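Local coordinates for LPG0439 HIT-related domain-containing protein (Legionella pneumophila subsp. pneumophila, PDB 5L0L) that is of unknown function but carries a HIT-related domain, so it may bind or process nucleotide-like phosphate compounds, as relatives in the HIT superfamily do, at residues N104-F109 with E123-H128. Numbering follows the deposited sequence.
Sequences NNSQSF and EPSMLH. With SO4 (sulfate ion), chain C.
Asn105 and His128 bind a sulfate directly in a pocket of the HIT-related domain, and waters link Ser106 and Glu123 to it. The pocket includes His128 and His130 of strand 128-134, an arrangement consistent with the phosphate site of HIT relatives. The sulfate probably comes from the crystallisation liquor.

Asn105 N donates to sulfate O2 at 2.8 Å. From the other segment, His128 NE2 donates to O1 at 2.9 Å, with an N-H...O angle of 164° and O1 near the ring plane; its bond to O3 is weak. At the other edge of the ring, ND1 donates to Met126 O at 2.8 Å. This carbonyl oxygen lies in the ring plane and helps fix the ring's rotation. ND1 approaches from above the carbonyl plane.

No direct hydrogen bond joins the two segments, but waters bridge them. One accepts from Asn105 ND2 and donates to Glu123 OE2 and sulfate O1. A second lies between Ser106 OG and Ser125 OG, and accepts from Gln107 NE2. A third meets Ser106 OG at 2.7 Å, near Glu123 OE2 and sulfate O2. A chi1 of 57° turns Ser106 OG onto Ser125 CA, 3.5 Å away, while CB packs against Glu123 O and Pro124 O, both at 3.8 Å. Glu123 is extended; OE1 lies 3.6 Å from Asn105 O and forms a long, weak ion pair with Lys161 NZ.

Gly103 N and His130 NE2 also hold the sulfate, while Asn105 OD1 accepts from Lys161 N. Strand 107-110 pairs with strand 115-118. The Glu123 loop leads into strand 128-134 of the antiparallel sheet; just before that strand, Leu127 packs on helix 73-92.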
ATOM      1  N   ASN A 104      -4.851  11.214   3.033  1.00 15.62           N
ATOM      2  CA  ASN A 104      -5.700  11.877   4.020  1.00 16.14           C
ATOM      3  C   ASN A 104      -5.441  13.386   4.115  1.00 16.96           C
ATOM      4  O   ASN A 104      -6.374  14.182   4.370  1.00 17.08           O
ATOM      5  CB  ASN A 104      -5.490  11.299   5.395  1.00 15.97           C
ATOM      6  CG  ASN A 104      -5.879   9.834   5.475  1.00 15.63           C
ATOM      7  OD1 ASN A 104      -6.922   9.411   4.947  1.00 15.39           O
ATOM      8  ND2 ASN A 104      -5.014   9.060   6.087  1.00 15.45           N
ATOM      9  N   ASN A 105      -4.182  13.768   3.909  1.00 17.59           N
ATOM     10  CA  ASN A 105      -3.827  15.178   4.060  1.00 19.07           C
ATOM     11  C   ASN A 105      -4.277  16.074   2.915  1.00 19.87           C
ATOM     12  O   ASN A 105      -4.051  17.275   2.995  1.00 21.50           O
ATOM     13  CB  ASN A 105      -2.320  15.323   4.294  1.00 19.21           C
ATOM     14  CG  ASN A 105      -1.900  14.737   5.609  1.00 19.76           C
ATOM     15  OD1 ASN A 105      -2.708  14.583   6.530  1.00 19.81           O
ATOM     16  ND2 ASN A 105      -0.622  14.426   5.726  1.00 20.32           N
ATOM     17  N   SER A 106      -4.846  15.523   1.860  1.00 19.98           N
ATOM     18  CA  SER A 106      -5.473  16.301   0.782  1.00 20.85           C
ATOM     19  C   SER A 106      -6.938  15.869   0.568  1.00 21.03           C
ATOM     20  O   SER A 106      -7.507  16.054  -0.513  1.00 22.36           O
ATOM     21  CB  SER A 106      -4.658  16.152  -0.508  1.00 20.92           C
ATOM     22  OG  SER A 106      -4.514  14.803  -0.914  1.00 21.01           O
ATOM     23  N   GLN A 107      -7.551  15.296   1.599  1.00 20.77           N
ATOM     24  CA  GLN A 107      -8.958  14.876   1.554  1.00 20.82           C
ATOM     25  C   GLN A 107      -9.702  15.461   2.750  1.00 21.31           C
ATOM     26  O   GLN A 107      -9.159  15.537   3.845  1.00 21.53           O
ATOM     27  CB  GLN A 107      -9.070  13.352   1.551  1.00 20.31           C
ATOM     28  CG  GLN A 107      -8.522  12.696   0.284  1.00 20.05           C
ATOM     29  CD  GLN A 107      -8.187  11.234   0.423  1.00 19.92           C
ATOM     30  OE1 GLN A 107      -8.561  10.572   1.395  1.00 20.35           O
ATOM     31  NE2 GLN A 107      -7.417  10.723  -0.530  1.00 19.79           N
ATOM     32  N   SER A 108     -10.950  15.918   2.547  1.00 21.58           N
ATOM     33  CA  SER A 108     -11.717  16.498   3.643  1.00 22.28           C
ATOM     34  C   SER A 108     -13.212  16.135   3.477  1.00 22.59           C
ATOM     35  O   SER A 108     -13.612  15.572   2.467  1.00 22.09           O
ATOM     36  CB  SER A 108     -11.499  18.020   3.719  1.00 22.89           C
ATOM     37  OG  SER A 108     -11.956  18.605   2.512  1.00 23.05           O
ATOM     38  N   PHE A 109     -13.983  16.375   4.526  1.00 23.17           N
ATOM     39  CA  PHE A 109     -15.366  15.993   4.577  1.00 23.76           C
ATOM     40  C   PHE A 109     -16.190  17.138   5.180  1.00 25.34           C
ATOM     41  O   PHE A 109     -15.782  17.733   6.161  1.00 25.73           O
ATOM     42  CB  PHE A 109     -15.539  14.728   5.417  1.00 23.39           C
ATOM     43  CG  PHE A 109     -16.914  14.161   5.373  1.00 23.09           C
ATOM     44  CD1 PHE A 109     -17.419  13.621   4.196  1.00 22.88           C
ATOM     45  CD2 PHE A 109     -17.711  14.174   6.502  1.00 23.38           C
ATOM     46  CE1 PHE A 109     -18.703  13.103   4.144  1.00 23.07           C
ATOM     47  CE2 PHE A 109     -18.997  13.635   6.459  1.00 23.70           C
ATOM     48  CZ  PHE A 109     -19.497  13.111   5.272  1.00 23.30           C
ATOM     49  N   GLU A 123      -2.408  21.851  -0.355  1.00 36.79           N
ATOM     50  CA  GLU A 123      -1.833  20.617  -0.861  1.00 34.58           C
ATOM     51  C   GLU A 123      -2.721  20.013  -1.969  1.00 31.16           C
ATOM     52  O   GLU A 123      -3.867  19.621  -1.702  1.00 30.42           O
ATOM     53  CB  GLU A 123      -1.680  19.657   0.335  1.00 36.22           C
ATOM     54  CG  GLU A 123      -1.102  18.291   0.005  1.00 37.67           C
ATOM     55  CD  GLU A 123      -0.740  17.484   1.246  1.00 39.88           C
ATOM     56  OE1 GLU A 123      -0.632  18.062   2.362  1.00 43.45           O
ATOM     57  OE2 GLU A 123      -0.560  16.261   1.107  1.00 40.20           O
ATOM     58  N   PRO A 124      -2.206  19.927  -3.203  1.00 28.69           N
ATOM     59  CA  PRO A 124      -3.011  19.233  -4.216  1.00 27.16           C
ATOM     60  C   PRO A 124      -3.101  17.748  -3.877  1.00 25.23           C
ATOM     61  O   PRO A 124      -2.205  17.215  -3.199  1.00 25.05           O
ATOM     62  CB  PRO A 124      -2.224  19.430  -5.503  1.00 28.43           C
ATOM     63  CG  PRO A 124      -0.821  19.697  -5.070  1.00 29.05           C
ATOM     64  CD  PRO A 124      -0.929  20.416  -3.752  1.00 29.06           C
ATOM     65  N   SER A 125      -4.179  17.104  -4.316  1.00 25.04           N
ATOM     66  CA  SER A 125      -4.250  15.666  -4.318  1.00 23.77           C
ATOM     67  C   SER A 125      -3.417  15.159  -5.501  1.00 22.83           C
ATOM     68  O   SER A 125      -3.646  15.559  -6.654  1.00 22.67           O
ATOM     69  CB  SER A 125      -5.697  15.190  -4.399  1.00 23.92           C
ATOM     70  OG  SER A 125      -5.780  13.789  -4.609  1.00 23.40           O
HETATM   71  N   MSE A 126      -2.430  14.317  -5.189  1.00 21.58           N
HETATM   72  CA  MSE A 126      -1.546  13.699  -6.172  1.00 21.15           C
HETATM   73  C   MSE A 126      -1.635  12.215  -6.005  1.00 20.30           C
HETATM   74  O   MSE A 126      -1.895  11.720  -4.887  1.00 20.10           O
HETATM   75  CB  MSE A 126      -0.102  14.101  -5.894  1.00 21.45           C
HETATM   76  CG  MSE A 126       0.133  15.585  -5.984  1.00 22.20           C
HETATM   77 SE   MSE A 126       1.997  15.881  -5.344  0.75 22.06          SE
HETATM   78  CE  MSE A 126       1.487  16.482  -3.572  1.00 23.09           C
ATOM     79  N   LEU A 127      -1.433  11.459  -7.071  1.00 19.55           N
ATOM     80  CA  LEU A 127      -1.360   9.992  -6.946  1.00 18.95           C
ATOM     81  C   LEU A 127       0.015   9.657  -6.348  1.00 18.10           C
ATOM     82  O   LEU A 127       1.034   9.941  -6.939  1.00 17.68           O
ATOM     83  CB  LEU A 127      -1.529   9.311  -8.288  1.00 19.49           C
ATOM     84  CG  LEU A 127      -1.402   7.786  -8.335  1.00 19.58           C
ATOM     85  CD1 LEU A 127      -2.466   7.115  -7.499  1.00 19.56           C
ATOM     86  CD2 LEU A 127      -1.428   7.318  -9.784  1.00 20.23           C
ATOM     87  N   HIS A 128       0.018   9.117  -5.139  1.00 17.33           N
ATOM     88  CA  HIS A 128       1.295   8.895  -4.436  1.00 16.75           C
ATOM     89  C   HIS A 128       1.113   7.908  -3.326  1.00 16.04           C
ATOM     90  O   HIS A 128      -0.000   7.739  -2.827  1.00 16.04           O
ATOM     91  CB  HIS A 128       1.897  10.218  -3.905  1.00 16.96           C
ATOM     92  CG  HIS A 128       1.197  10.784  -2.703  1.00 17.21           C
ATOM     93  ND1 HIS A 128      -0.092  11.280  -2.746  1.00 17.75           N
ATOM     94  CD2 HIS A 128       1.590  10.882  -1.410  1.00 17.32           C
ATOM     95  CE1 HIS A 128      -0.439  11.714  -1.545  1.00 17.85           C
ATOM     96  NE2 HIS A 128       0.567  11.476  -0.712  1.00 17.65           N
TER
HETATM   97  S   SO4 C 401      -0.875  11.588   2.746  1.00 23.22           S
HETATM   98  O1  SO4 C 401       0.154  12.355   1.984  1.00 29.90           O
HETATM   99  O2  SO4 C 401      -2.020  12.490   2.717  1.00 24.66           O
HETATM  100  O3  SO4 C 401      -0.932  10.369   1.948  1.00 21.79           O
HETATM  101  O4  SO4 C 401      -0.144  11.560   4.021  1.00 23.57           O
HETATM  102  O   HOH W   1       0.928  15.209   3.106  1.00 35.15           O
HETATM  103  O   HOH W   2      -5.877  12.680  -2.150  1.00 23.54           O
HETATM  104  O   HOH W   3      -2.166  14.042   0.276  1.00 23.63           O